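Local coordinates for carbon monoxide dehydrogenase (Thermococcus sp. AM4, PDB 6T7J), which catalyses the oxidation of carbon monoxide to carbon dioxide, probably reversibly, passing electrons through a series of iron-sulfur clusters, at residues Arg203-Ile206 against Gly207-Ala210. Sequence-based numbering, arbitrary orientation.
With SF4 (iron/sulfur cluster), chain D.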
loop_
_atom_site.group_PDB
_atom_site.type_symbol
_atom_site.label_atom_id
_atom_site.label_comp_id
_atom_site.label_asym_id
_atom_site.label_seq_id
_atom_site.Cartn_x
_atom_site.Cartn_y
_atom_site.Cartn_z
ATOM N N ARG A 203 4.228 7.851 0.903
ATOM C CA ARG A 203 5.059 8.480 1.928
ATOM C C ARG A 203 6.209 7.574 2.347
ATOM O O ARG A 203 7.330 8.044 2.579
ATOM C CB ARG A 203 4.207 8.845 3.144
ATOM C CG ARG A 203 3.382 10.107 2.991
ATOM C CD ARG A 203 2.615 10.414 4.271
ATOM N NE ARG A 203 1.761 11.591 4.129
ATOM C CZ ARG A 203 2.071 12.802 4.582
ATOM N NH1 ARG A 203 1.232 13.811 4.401
ATOM N NH2 ARG A 203 3.220 13.004 5.213
ATOM N N THR A 204 5.949 6.271 2.455
ATOM C CA THR A 204 6.969 5.307 2.845
ATOM C C THR A 204 7.932 4.967 1.716
ATOM O O THR A 204 8.966 4.339 1.976
ATOM C CB THR A 204 6.307 4.025 3.349
ATOM O OG1 THR A 204 5.564 3.424 2.280
ATOM C CG2 THR A 204 5.368 4.337 4.503
ATOM N N HIS A 205 7.613 5.347 0.478
ATOM C CA HIS A 205 8.545 5.191 -0.630
ATOM C C HIS A 205 9.866 5.873 -0.296
ATOM O O HIS A 205 9.909 6.841 0.471
ATOM C CB HIS A 205 7.936 5.785 -1.903
ATOM C CG HIS A 205 8.702 5.482 -3.152
ATOM N ND1 HIS A 205 9.865 6.141 -3.490
ATOM C CD2 HIS A 205 8.455 4.613 -4.160
ATOM C CE1 HIS A 205 10.309 5.677 -4.644
ATOM N NE2 HIS A 205 9.471 4.750 -5.073
ATOM N N ILE A 206 10.961 5.346 -0.853
ATOM C CA ILE A 206 12.273 5.885 -0.520
ATOM C C ILE A 206 12.329 7.359 -0.890
ATOM O O ILE A 206 11.894 7.769 -1.974
ATOM C CB ILE A 206 13.395 5.094 -1.211
ATOM C CG1 ILE A 206 14.733 5.764 -0.902
ATOM C CG2 ILE A 206 13.173 5.019 -2.722
ATOM C CD1 ILE A 206 15.927 4.922 -1.164
ATOM N N GLY A 207 12.833 8.172 0.034
ATOM C CA GLY A 207 13.038 9.580 -0.240
ATOM C C GLY A 207 11.786 10.426 -0.301
ATOM O O GLY A 207 11.767 11.432 -1.015
ATOM N N VAL A 208 10.736 10.058 0.432
ATOM C CA VAL A 208 9.549 10.906 0.476
ATOM C C VAL A 208 9.387 11.475 1.884
ATOM O O VAL A 208 9.930 12.544 2.186
ATOM C CB VAL A 208 8.299 10.148 -0.005
ATOM C CG1 VAL A 208 7.195 11.127 -0.351
ATOM C CG2 VAL A 208 8.640 9.317 -1.231
ATOM N N ASP A 209 8.663 10.784 2.764
ATOM C CA ASP A 209 8.430 11.275 4.123
ATOM C C ASP A 209 9.345 10.536 5.095
ATOM O O ASP A 209 9.179 9.333 5.326
ATOM C CB ASP A 209 6.965 11.121 4.529
ATOM C CG ASP A 209 6.600 11.972 5.747
ATOM O OD1 ASP A 209 7.520 12.484 6.426
ATOM O OD2 ASP A 209 5.390 12.131 6.025
ATOM N N ALA A 210 10.303 11.265 5.674
ATOM C CA ALA A 210 11.235 10.708 6.644
ATOM C C ALA A 210 10.954 11.142 8.075
ATOM O O ALA A 210 11.619 10.647 8.993
ATOM C CB ALA A 210 12.677 11.093 6.278
HETATM FE FE1 SF4 D . 16.694 3.651 2.715
HETATM FE FE2 SF4 D . 15.128 1.515 3.387
HETATM FE FE3 SF4 D . 17.867 1.131 3.022
HETATM FE FE4 SF4 D . 16.097 1.751 0.988
HETATM S S1 SF4 D . 16.155 -0.186 2.231
HETATM S S2 SF4 D . 18.216 2.638 1.329
HETATM S S3 SF4 D . 14.590 3.199 1.910
HETATM S S4 SF4 D . 16.846 2.397 4.643
HETATM O O HOH W 1 10.336 7.809 2.686
#
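R203 and D209 run side by side at the mouth of this connection between helix 193-203 and helix 212-242, a compact example of a loop closed by both backbone and side chain. At their bases R203 CB lies 3.8 Å from D209 CB. Extended from CG to NE, the arginine chain carries R203 CD to 3.7 Å from D209 OD2 and delivers the guanidinium to the carboxylate. There R203 NH2 meets D209 OD2 in a salt bridge of 2.5 Å, very short but bent (133°), the carboxylate approaching the guanidinium edge with the two planes turned 48° apart. Nearer the backbone, D209 N donates to an in-plane lone pair of R203 O at 3.1 Å. E199 also pairs with R203 NH1, while S214 and the D211 amide take D209 OD1, so both charges have further partners. With alanine at R203, D209 OD2 and E199 are likely to lose their cationic mate, and a gap to open beside the D209 methylene.

Further round, H205 to V208 form a type II beta turn, whose third position is G207; a side chain there would collide with I206 O. V208 CG2 packs 3.3 Å from H205 O. Against this close side-chain fit, the bend itself is held less firmly: the turn's own bond, V208 N to H205 O, is weak, and a buried water accepts from V208 N within hydrogen-bonding reach of R203 O and H205 O, which compete for its protons. The H205 ring, with CG anti to the backbone N (chi1 -170°), donates from ND1 to I206 O at 3.0 Å, while NE2 reaches weakly to the K559 backbone of the second subunit, a residue of its broken Fe4S4 cluster pocket. I206 extends CD1 to 3.8 Å from S3 of the intact Fe4S4 cluster (SF4), probably the B-cluster, as in related CO dehydrogenases, whose pocket also includes C58, M60 and C77.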